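Local coordinates for NAD-dependent benzaldehyde dehydrogenase (Legionella pneumophila, PDB 3RHE), which is of uncertain activity but has the fold of the glyoxalase and bleomycin-resistance superfamily, despite its designation as an NAD-dependent benzaldehyde dehydrogenase, at residues L9-V14 against G68-F73; S36-M41 against L52-E57; I58-H63 against R117-C122; N76-V81 against F104-V109. All blocks are in the same frame, centred on the assembly; numbering follows the deposited sequence.

Interaction 1. Residues L9-V14 against G68-F73; sequences LVLFYV and GMELSF
The Tyr13 ring lies across the start of segment 68-73, with Met69 N 3.8 Å above one face and toward the rim. At the ring's edge, in its plane, sits Glu70 OE2; the carboxylate is turned 82° from the ring. Tyr13 OH is hydrogen-bonded to Glu70 OE2 at a modelled 2.4 Å, so short that its exact length is doubtful, and also bonds Arg117 NH1. The Glu70 chain, extended beyond CG, brings OE2 to that hydroxyl, while OE1 meets Leu11 CD2. The Phe12 ring meets Met69 CB obliquely, its CD1 3.8 Å away, on the face away from Leu11 and Glu70. The strands carrying these groups are antiparallel, the middle pair of the curved sheet, and join the two halves of the fold as in vicinal oxygen chelate proteins. Leu11 and Glu70 form a hydrogen-bonded pair: Leu11 N donates to Glu70 O at 2.9 Å with a nearly straight bond (169°), and Glu70 N returns to Leu11 O at 2.8 Å. Leu9 O is gripped twice, by Ser72 N at 2.8 Å and by Ser72 OG at 3.0 Å. Ser72 OG stands between its own N and carbonyl carbon (chi1 80°), from where it reaches that oxygen.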
# COMPACT_ATOMS: atom_id res chain seq x y z
N LEU A 9 6.14 -1.07 -3.09
CA LEU A 9 5.92 -1.02 -1.67
C LEU A 9 5.05 -2.19 -1.24
O LEU A 9 3.94 -2.38 -1.75
CB LEU A 9 5.26 0.31 -1.29
CG LEU A 9 4.68 0.51 0.11
CD1 LEU A 9 5.76 0.41 1.21
CD2 LEU A 9 3.97 1.86 0.17
N VAL A 10 5.56 -2.99 -0.32
CA VAL A 10 4.81 -4.09 0.25
C VAL A 10 4.04 -3.54 1.45
O VAL A 10 4.62 -2.92 2.33
CB VAL A 10 5.75 -5.23 0.68
CG1 VAL A 10 4.97 -6.38 1.34
CG2 VAL A 10 6.52 -5.73 -0.54
N LEU A 11 2.73 -3.75 1.46
CA LEU A 11 1.87 -3.22 2.51
C LEU A 11 1.31 -4.36 3.35
O LEU A 11 0.61 -5.22 2.83
CB LEU A 11 0.71 -2.42 1.90
CG LEU A 11 0.62 -0.89 1.88
CD1 LEU A 11 1.90 -0.18 2.26
CD2 LEU A 11 0.06 -0.41 0.52
N PHE A 12 1.63 -4.36 4.63
CA PHE A 12 1.06 -5.34 5.56
C PHE A 12 -0.06 -4.67 6.35
O PHE A 12 0.14 -3.63 6.98
CB PHE A 12 2.15 -5.84 6.52
CG PHE A 12 2.99 -6.97 5.97
CD1 PHE A 12 2.84 -7.40 4.66
CD2 PHE A 12 3.95 -7.58 6.76
CE1 PHE A 12 3.63 -8.44 4.14
CE2 PHE A 12 4.73 -8.62 6.26
CZ PHE A 12 4.57 -9.05 4.95
N TYR A 13 -1.24 -5.28 6.34
CA TYR A 13 -2.30 -4.87 7.25
C TYR A 13 -1.92 -5.34 8.66
O TYR A 13 -1.62 -6.52 8.85
CB TYR A 13 -3.64 -5.49 6.84
CG TYR A 13 -4.12 -5.14 5.43
CD1 TYR A 13 -3.55 -4.09 4.72
CD2 TYR A 13 -5.16 -5.85 4.83
CE1 TYR A 13 -3.99 -3.77 3.42
CE2 TYR A 13 -5.61 -5.54 3.54
CZ TYR A 13 -5.04 -4.50 2.85
OH TYR A 13 -5.50 -4.19 1.58
N VAL A 14 -1.93 -4.43 9.63
CA VAL A 14 -1.61 -4.77 11.01
C VAL A 14 -2.67 -4.30 12.03
O VAL A 14 -3.28 -3.23 11.86
CB VAL A 14 -0.22 -4.23 11.45
CG1 VAL A 14 0.89 -4.77 10.55
CG2 VAL A 14 -0.21 -2.69 11.47
N GLY A 68 -4.35 -10.17 3.80
CA GLY A 68 -3.88 -9.31 4.88
C GLY A 68 -2.74 -8.39 4.46
O GLY A 68 -1.96 -7.92 5.29
N MSE A 69 -2.65 -8.12 3.17
CA MSE A 69 -1.52 -7.39 2.60
C MSE A 69 -1.86 -6.90 1.19
O MSE A 69 -2.90 -7.25 0.62
CB MSE A 69 -0.26 -8.27 2.59
CG MSE A 69 -0.35 -9.53 1.74
SE MSE A 69 -0.18 -9.23 -0.21
CE MSE A 69 1.65 -8.59 -0.29
N GLU A 70 -1.00 -6.05 0.64
CA GLU A 70 -1.12 -5.58 -0.74
C GLU A 70 0.27 -5.44 -1.32
O GLU A 70 1.23 -5.13 -0.60
CB GLU A 70 -1.80 -4.21 -0.83
CG GLU A 70 -3.09 -4.01 -0.06
CD GLU A 70 -3.56 -2.56 -0.11
OE1 GLU A 70 -2.82 -1.73 -0.67
OE2 GLU A 70 -4.65 -2.23 0.40
N LEU A 71 0.38 -5.64 -2.63
CA LEU A 71 1.58 -5.24 -3.34
C LEU A 71 1.19 -3.93 -3.99
O LEU A 71 0.21 -3.87 -4.74
CB LEU A 71 1.91 -6.25 -4.43
CG LEU A 71 3.35 -6.51 -4.90
CD1 LEU A 71 3.37 -6.56 -6.42
CD2 LEU A 71 4.40 -5.53 -4.38
N SER A 72 1.93 -2.86 -3.69
CA SER A 72 1.52 -1.55 -4.18
C SER A 72 2.61 -0.87 -5.02
O SER A 72 3.80 -1.17 -4.87
CB SER A 72 1.07 -0.63 -3.03
OG SER A 72 2.17 -0.05 -2.35
N PHE A 73 2.16 0.04 -5.89
CA PHE A 73 3.00 0.70 -6.87
C PHE A 73 2.78 2.20 -6.72
O PHE A 73 1.69 2.69 -7.01
CB PHE A 73 2.57 0.33 -8.30
CG PHE A 73 2.41 -1.15 -8.56
CD1 PHE A 73 3.32 -1.83 -9.37
CD2 PHE A 73 1.35 -1.87 -8.02
CE1 PHE A 73 3.18 -3.19 -9.61
CE2 PHE A 73 1.20 -3.22 -8.26
CZ PHE A 73 2.12 -3.88 -9.06

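Interaction 2. Residues S36-M41 against L52-E57; sequences SPTFAM and LWAQEE
Phe39 and Trp53 face each other across the antiparallel hairpin of strands 39-43 and 49-54, at its open end where the chain enters the first strand and leaves the second. They form a non-hydrogen-bonded pair, and their rings make an offset edge-to-face stack: the edge of Phe39 points to the face of the Trp53 five-membered ring, with centroids 5.5 Å apart and planes at 86°. As a cross-strand pair they share a face of the sheet; with CG anti to the backbone N in both, the rings lean so that Phe39 CD2 comes 3.8 Å from Trp53 CD1. Backbone bonds flank the aromatic pair. Ala40 N donates to Leu52 O at 2.9 Å, and Leu52 N to Ala40 O at 2.8 Å. Leu52 O also receives a CA-H...O contact from Phe39 CA at 3.2 Å. Ala54 N reaches Thr38 O at 3.0 Å in an almost linear bond (175°), and Thr38 O lies in the Trp53 ring plane, at its edge. Ahead of the hairpin, Ser36 OG accepts from Thr38 N in an ST turn. Thr38 OG1 is buried against Glu57 CG, 3.0 Å away, and has no polar partner in the model. Phe39 and Trp53 lie on the side away from helix 17-28, while Ala40 and Leu52 pack toward it. The hairpin is thus part of the cupped sheet of the vicinal oxygen chelate fold, whose concave side usually holds the ligand pocket.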
# COMPACT_ATOMS: atom_id res chain seq x y z
N SER A 36 3.83 6.47 12.68
CA SER A 36 2.66 7.20 13.15
C SER A 36 1.70 6.19 13.76
O SER A 36 1.89 4.99 13.61
CB SER A 36 2.00 7.97 11.99
OG SER A 36 1.19 7.10 11.21
N PRO A 37 0.65 6.67 14.45
CA PRO A 37 -0.30 5.74 15.06
C PRO A 37 -0.98 4.83 14.02
O PRO A 37 -1.46 3.75 14.38
CB PRO A 37 -1.33 6.66 15.72
CG PRO A 37 -0.61 7.96 15.93
CD PRO A 37 0.34 8.08 14.77
N THR A 38 -1.00 5.25 12.76
CA THR A 38 -1.72 4.51 11.73
C THR A 38 -0.83 3.84 10.67
O THR A 38 -1.29 2.98 9.93
CB THR A 38 -2.75 5.42 11.01
OG1 THR A 38 -3.57 4.62 10.15
CG2 THR A 38 -2.06 6.48 10.18
N PHE A 39 0.45 4.21 10.61
CA PHE A 39 1.31 3.73 9.54
C PHE A 39 2.79 3.81 9.92
O PHE A 39 3.22 4.78 10.54
CB PHE A 39 1.05 4.53 8.26
CG PHE A 39 1.77 4.01 7.04
CD1 PHE A 39 2.92 4.63 6.58
CD2 PHE A 39 1.30 2.89 6.36
CE1 PHE A 39 3.59 4.15 5.47
CE2 PHE A 39 1.97 2.40 5.25
CZ PHE A 39 3.11 3.03 4.80
N ALA A 40 3.56 2.79 9.54
CA ALA A 40 5.01 2.88 9.64
C ALA A 40 5.63 2.35 8.35
O ALA A 40 5.07 1.47 7.69
CB ALA A 40 5.53 2.12 10.85
N MSE A 41 6.77 2.91 7.97
CA MSE A 41 7.46 2.45 6.79
C MSE A 41 8.92 2.14 7.03
O MSE A 41 9.65 2.95 7.61
CB MSE A 41 7.35 3.46 5.65
CG MSE A 41 8.23 3.04 4.48
SE MSE A 41 7.59 3.65 2.78
CE MSE A 41 8.00 5.54 2.98
N LEU A 52 3.57 -0.80 7.19
CA LEU A 52 2.68 -1.40 8.17
C LEU A 52 1.49 -0.45 8.38
O LEU A 52 1.66 0.65 8.89
CB LEU A 52 3.42 -1.63 9.49
CG LEU A 52 4.77 -2.34 9.37
CD1 LEU A 52 5.54 -2.28 10.71
CD2 LEU A 52 4.60 -3.80 8.90
N TRP A 53 0.30 -0.90 8.00
CA TRP A 53 -0.87 -0.05 7.90
C TRP A 53 -2.03 -0.56 8.76
O TRP A 53 -2.45 -1.73 8.64
CB TRP A 53 -1.26 0.03 6.41
CG TRP A 53 -2.15 1.16 6.00
CD1 TRP A 53 -2.46 2.29 6.71
CD2 TRP A 53 -2.83 1.29 4.74
NE1 TRP A 53 -3.32 3.10 5.98
CE2 TRP A 53 -3.55 2.51 4.76
CE3 TRP A 53 -2.91 0.47 3.60
CZ2 TRP A 53 -4.33 2.93 3.69
CZ3 TRP A 53 -3.69 0.90 2.53
CH2 TRP A 53 -4.40 2.12 2.58
N ALA A 54 -2.53 0.29 9.65
CA ALA A 54 -3.61 -0.08 10.56
C ALA A 54 -4.80 -0.67 9.81
O ALA A 54 -5.38 -0.04 8.92
CB ALA A 54 -4.05 1.10 11.43
N GLN A 55 -5.16 -1.89 10.19
CA GLN A 55 -6.20 -2.67 9.51
C GLN A 55 -7.51 -1.89 9.41
O GLN A 55 -8.24 -1.99 8.42
CB GLN A 55 -6.42 -3.98 10.26
CG GLN A 55 -7.10 -5.07 9.46
CD GLN A 55 -7.09 -6.42 10.18
OE1 GLN A 55 -7.60 -7.42 9.67
NE2 GLN A 55 -6.50 -6.44 11.38
N GLU A 56 -7.80 -1.10 10.44
CA GLU A 56 -9.05 -0.35 10.51
C GLU A 56 -9.10 0.79 9.50
O GLU A 56 -10.17 1.30 9.19
CB GLU A 56 -9.25 0.18 11.94
CG GLU A 56 -7.99 0.73 12.60
CD GLU A 56 -7.19 -0.33 13.38
OE1 GLU A 56 -7.36 -0.40 14.62
OE2 GLU A 56 -6.40 -1.08 12.77
N GLU A 57 -7.94 1.18 8.99
CA GLU A 57 -7.85 2.27 8.02
C GLU A 57 -7.99 1.84 6.56
O GLU A 57 -8.10 2.68 5.67
CB GLU A 57 -6.52 3.00 8.19
CG GLU A 57 -6.34 3.59 9.57
CD GLU A 57 -7.24 4.78 9.79
OE1 GLU A 57 -7.21 5.70 8.95
OE2 GLU A 57 -7.98 4.80 10.80

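Interaction 3. Residues I58-H63 against R117-C122; sequences IEPKAH and RLRIFC
Arg117 and Arg119 reach from strand 117-123 to the carbonyl oxygens of loop 58-63, bridging backbones whose nearest CA atoms, Pro60 and Arg117, stand 9.9 Å apart. The close part is the guanidinium of Arg117, carried by a chain extended from CG to NE. Its NH1 donates to Pro60 O at 2.8 Å and its NH2 to Lys61 O, also at 2.8 Å; a weak second bond runs from NH2 to Pro60 O. Pro60 CG lies over one face of the group, 4.3 Å above it and toward the rim, while Ile58 CG2 touches the edge in plane, 3.7 Å from Arg117 NH1. Arg119 bends at chi3 (-59°) and gives NH2 to Glu59 O at 2.8 Å, in a bond of 166° with the oxygen in the guanidinium plane. Its NE is held by a salt bridge to Glu70, and its NH1 by Thr107 OG1, so three neighbours fix the rotation of this buried group. The outer side of the loop is looser. The CB atoms of Glu59 and Lys61 point away from the strand, and these side chains pair with each other through a salt bridge from Lys61 NZ to Glu59 OE2 (2.8 Å). The result is a linker that leaves strand 49-54 and crosses the concave side of a vicinal oxygen chelate sheet, held there by arginine-to-carbonyl bonds.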
# COMPACT_ATOMS: atom_id res chain seq x y z
N ILE A 58 -7.98 0.54 6.29
CA ILE A 58 -7.93 0.11 4.90
C ILE A 58 -9.25 0.29 4.16
O ILE A 58 -10.32 0.02 4.71
CB ILE A 58 -7.55 -1.37 4.76
CG1 ILE A 58 -6.38 -1.73 5.68
CG2 ILE A 58 -7.24 -1.69 3.31
CD1 ILE A 58 -5.17 -0.88 5.47
N GLU A 59 -9.17 0.77 2.93
CA GLU A 59 -10.26 0.69 1.98
C GLU A 59 -9.66 0.09 0.72
O GLU A 59 -8.60 0.53 0.30
CB GLU A 59 -10.82 2.08 1.67
CG GLU A 59 -11.49 2.73 2.87
CD GLU A 59 -12.69 1.93 3.34
OE1 GLU A 59 -13.33 1.26 2.49
OE2 GLU A 59 -12.99 1.97 4.55
N PRO A 60 -10.32 -0.91 0.13
CA PRO A 60 -11.60 -1.48 0.57
C PRO A 60 -11.40 -2.27 1.86
O PRO A 60 -10.28 -2.72 2.13
CB PRO A 60 -11.97 -2.45 -0.56
CG PRO A 60 -11.01 -2.17 -1.68
CD PRO A 60 -9.78 -1.64 -1.03
N LYS A 61 -12.46 -2.43 2.65
CA LYS A 61 -12.36 -3.07 3.95
C LYS A 61 -11.55 -4.35 3.90
O LYS A 61 -11.73 -5.17 3.00
CB LYS A 61 -13.75 -3.35 4.52
CG LYS A 61 -14.59 -2.10 4.73
CD LYS A 61 -13.89 -1.11 5.63
CE LYS A 61 -14.83 -0.02 6.11
NZ LYS A 61 -14.11 0.98 6.96
N ALA A 62 -10.66 -4.51 4.87
CA ALA A 62 -9.74 -5.65 4.89
C ALA A 62 -10.35 -6.87 5.57
O ALA A 62 -10.82 -6.79 6.70
CB ALA A 62 -8.45 -5.25 5.59
N HIS A 63 -10.31 -8.01 4.88
CA HIS A 63 -10.87 -9.25 5.41
C HIS A 63 -9.86 -10.04 6.24
O HIS A 63 -9.46 -9.62 7.34
CB HIS A 63 -11.42 -10.12 4.27
CG HIS A 63 -10.56 -11.31 3.96
ND1 HIS A 63 -10.63 -12.49 4.67
CD2 HIS A 63 -9.62 -11.51 3.00
CE1 HIS A 63 -9.77 -13.36 4.17
NE2 HIS A 63 -9.15 -12.80 3.16
N ARG A 117 -4.30 -8.38 -3.41
CA ARG A 117 -4.56 -6.99 -3.76
C ARG A 117 -3.34 -6.27 -4.33
O ARG A 117 -2.21 -6.42 -3.85
CB ARG A 117 -5.12 -6.22 -2.56
CG ARG A 117 -6.51 -6.65 -2.11
CD ARG A 117 -6.90 -5.96 -0.81
NE ARG A 117 -8.29 -6.20 -0.44
CZ ARG A 117 -8.96 -5.50 0.47
NH1 ARG A 117 -8.36 -4.49 1.11
NH2 ARG A 117 -10.22 -5.79 0.73
N LEU A 118 -3.60 -5.47 -5.35
CA LEU A 118 -2.58 -4.75 -6.08
C LEU A 118 -3.02 -3.29 -6.11
O LEU A 118 -4.04 -2.97 -6.70
CB LEU A 118 -2.51 -5.29 -7.52
CG LEU A 118 -2.25 -6.80 -7.68
CD1 LEU A 118 -2.29 -7.18 -9.14
CD2 LEU A 118 -0.90 -7.16 -7.10
N ARG A 119 -2.25 -2.41 -5.48
CA ARG A 119 -2.68 -1.03 -5.35
C ARG A 119 -1.79 -0.07 -6.12
O ARG A 119 -0.57 -0.15 -6.05
CB ARG A 119 -2.76 -0.61 -3.88
CG ARG A 119 -3.06 0.89 -3.68
CD ARG A 119 -2.99 1.31 -2.20
NE ARG A 119 -3.92 0.56 -1.36
CZ ARG A 119 -5.20 0.87 -1.19
NH1 ARG A 119 -5.72 1.92 -1.82
NH2 ARG A 119 -5.96 0.13 -0.40
N ILE A 120 -2.43 0.86 -6.83
CA ILE A 120 -1.73 1.97 -7.46
C ILE A 120 -2.05 3.22 -6.62
O ILE A 120 -3.21 3.44 -6.27
CB ILE A 120 -2.24 2.23 -8.92
CG1 ILE A 120 -2.11 0.98 -9.81
CG2 ILE A 120 -1.52 3.43 -9.54
CD1 ILE A 120 -0.71 0.51 -10.04
N PHE A 121 -1.06 4.03 -6.30
CA PHE A 121 -1.34 5.27 -5.59
C PHE A 121 -0.35 6.37 -5.92
O PHE A 121 0.81 6.11 -6.26
CB PHE A 121 -1.38 5.06 -4.07
CG PHE A 121 -0.02 4.78 -3.47
CD1 PHE A 121 0.70 5.78 -2.83
CD2 PHE A 121 0.54 3.51 -3.55
CE1 PHE A 121 1.95 5.52 -2.29
CE2 PHE A 121 1.79 3.25 -3.01
CZ PHE A 121 2.49 4.26 -2.37
N CYS A 122 -0.83 7.61 -5.84
CA CYS A 122 0.01 8.79 -5.85
C CYS A 122 -0.22 9.52 -4.52
O CYS A 122 -1.36 9.81 -4.16
CB CYS A 122 -0.40 9.72 -7.00
SG CYS A 122 0.52 11.28 -7.01

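Interaction 4. Residues N76-V81 against F104-V109; sequences NSNEMV and FGYTFV
The Tyr106 ring is wedged between Asn78 and Val81, where the first turn of helix 78-90 packs on strand 105-111 of the vicinal oxygen chelate sheet. Ser77 is the N-cap of the helix, its OG accepting from Met80 N at 3.2 Å. With CG anti to the backbone N (chi1 -172°), the Tyr106 ring is carried in between the two helix side chains. Asn78 crosses it obliquely, its amide plane 31° from the ring plane; its OD1 is 3.3 Å from Tyr106 CB and its CB 3.6 Å from Tyr106 CD2. Val81 comes from the opposite side of the ring, with CG1 3.7 Å from Tyr106 CD2, while its other branch, CG2, rests 3.7 Å from Tyr106 O. The phenol end runs on to a hydrogen bond with Asp82. Thr107 turns to the other face of the strand, where OG1 is bonded to Ile120 O and Arg119. Phe108 comes back toward the helix, and its ring also meets His85 and Trp88 edge-to-face. Val81 CG1 sits at the edge of this ring, in its plane and 3.8 Å from Phe108 CD1, and Val81 O lies 3.6 Å from Phe108 CE1.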
# COMPACT_ATOMS: atom_id res chain seq x y z
N ASN A 76 3.88 8.86 -10.01
CA ASN A 76 4.24 10.27 -9.93
C ASN A 76 3.08 11.28 -9.78
O ASN A 76 3.27 12.37 -9.23
CB ASN A 76 5.13 10.63 -11.13
CG ASN A 76 4.33 10.80 -12.43
OD1 ASN A 76 4.06 9.83 -13.16
ND2 ASN A 76 3.97 12.03 -12.73
N SER A 77 1.90 10.95 -10.28
CA SER A 77 0.82 11.92 -10.29
C SER A 77 -0.54 11.26 -10.37
O SER A 77 -0.64 10.07 -10.70
CB SER A 77 0.97 12.86 -11.50
OG SER A 77 0.92 12.12 -12.71
N ASN A 78 -1.59 12.04 -10.11
CA ASN A 78 -2.95 11.55 -10.21
C ASN A 78 -3.27 11.12 -11.64
O ASN A 78 -3.98 10.14 -11.86
CB ASN A 78 -3.95 12.61 -9.74
CG ASN A 78 -3.92 12.81 -8.24
OD1 ASN A 78 -3.06 12.27 -7.54
ND2 ASN A 78 -4.87 13.59 -7.73
N GLU A 79 -2.75 11.88 -12.60
CA GLU A 79 -2.90 11.53 -14.01
C GLU A 79 -2.28 10.17 -14.33
O GLU A 79 -2.85 9.39 -15.07
CB GLU A 79 -2.29 12.63 -14.91
CG GLU A 79 -3.09 13.93 -14.92
CD GLU A 79 -2.77 14.88 -13.76
OE1 GLU A 79 -1.86 14.61 -12.94
OE2 GLU A 79 -3.46 15.92 -13.66
N MSE A 80 -1.10 9.88 -13.78
CA MSE A 80 -0.51 8.56 -14.00
C MSE A 80 -1.38 7.46 -13.37
O MSE A 80 -1.55 6.39 -13.95
CB MSE A 80 0.93 8.49 -13.46
CG MSE A 80 1.59 7.13 -13.71
SE MSE A 80 1.59 6.67 -15.61
CE MSE A 80 3.39 7.22 -16.08
N VAL A 81 -1.93 7.73 -12.19
CA VAL A 81 -2.89 6.79 -11.59
C VAL A 81 -4.06 6.51 -12.53
O VAL A 81 -4.45 5.37 -12.72
CB VAL A 81 -3.47 7.34 -10.26
CG1 VAL A 81 -4.59 6.42 -9.76
CG2 VAL A 81 -2.38 7.50 -9.23
N PHE A 104 -4.50 9.90 2.27
CA PHE A 104 -3.07 9.93 1.95
C PHE A 104 -2.79 10.30 0.49
O PHE A 104 -1.64 10.54 0.12
CB PHE A 104 -2.42 8.59 2.27
CG PHE A 104 -2.97 7.45 1.46
CD1 PHE A 104 -2.49 7.18 0.19
CD2 PHE A 104 -3.99 6.66 1.96
CE1 PHE A 104 -3.00 6.14 -0.56
CE2 PHE A 104 -4.51 5.61 1.22
CZ PHE A 104 -4.01 5.36 -0.04
N GLY A 105 -3.83 10.32 -0.33
CA GLY A 105 -3.66 10.56 -1.76
C GLY A 105 -4.64 9.80 -2.63
O GLY A 105 -5.68 9.36 -2.18
N TYR A 106 -4.27 9.63 -3.89
CA TYR A 106 -5.19 9.18 -4.93
C TYR A 106 -4.83 7.78 -5.40
O TYR A 106 -3.67 7.52 -5.71
CB TYR A 106 -5.13 10.18 -6.08
CG TYR A 106 -6.14 10.01 -7.18
CD1 TYR A 106 -7.50 10.21 -6.94
CD2 TYR A 106 -5.72 9.74 -8.48
CE1 TYR A 106 -8.43 10.11 -7.98
CE2 TYR A 106 -6.64 9.63 -9.51
CZ TYR A 106 -7.99 9.82 -9.26
OH TYR A 106 -8.89 9.70 -10.30
N THR A 107 -5.82 6.90 -5.46
CA THR A 107 -5.52 5.47 -5.47
C THR A 107 -6.64 4.61 -6.05
O THR A 107 -7.80 5.01 -6.03
CB THR A 107 -5.20 4.97 -4.02
OG1 THR A 107 -4.72 3.63 -4.04
CG2 THR A 107 -6.44 5.02 -3.15
N PHE A 108 -6.28 3.44 -6.57
CA PHE A 108 -7.26 2.42 -6.90
C PHE A 108 -6.65 1.05 -6.63
O PHE A 108 -5.43 0.92 -6.49
CB PHE A 108 -7.80 2.56 -8.34
CG PHE A 108 -6.88 2.02 -9.41
CD1 PHE A 108 -5.89 2.83 -9.96
CD2 PHE A 108 -7.03 0.73 -9.88
CE1 PHE A 108 -5.04 2.33 -10.95
CE2 PHE A 108 -6.20 0.24 -10.88
CZ PHE A 108 -5.20 1.04 -11.41
N VAL A 109 -7.48 0.02 -6.52
CA VAL A 109 -6.94 -1.33 -6.28
C VAL A 109 -7.58 -2.42 -7.11
O VAL A 109 -8.80 -2.46 -7.31
CB VAL A 109 -6.83 -1.71 -4.76
CG1 VAL A 109 -7.74 -0.89 -3.91
CG2 VAL A 109 -7.04 -3.23 -4.52

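Overall arrangement
Interaction 1 is the most central, pairing two strands in the middle of the curved sheet. Interaction 2 extends the same sheet through strand 49-54, where Phe12 O accepts from Trp53 N, but lies farther out and relies on aromatic packing beside its backbone bonds. Interaction 3 uses side chains instead: its arginines meet loop carbonyls on the concave side, and Arg119 ties it to interaction 1. These three are partly buried. Interaction 4, on the opposite side of the sheet and farthest from the chain's centre, is buried, mainly apolar and without a hydrogen bond between its segments. Its strand neighbours that of interaction 3, with Cys122 N donating to Tyr106 O. Trp53 against Phe104 links interactions 2 and 4.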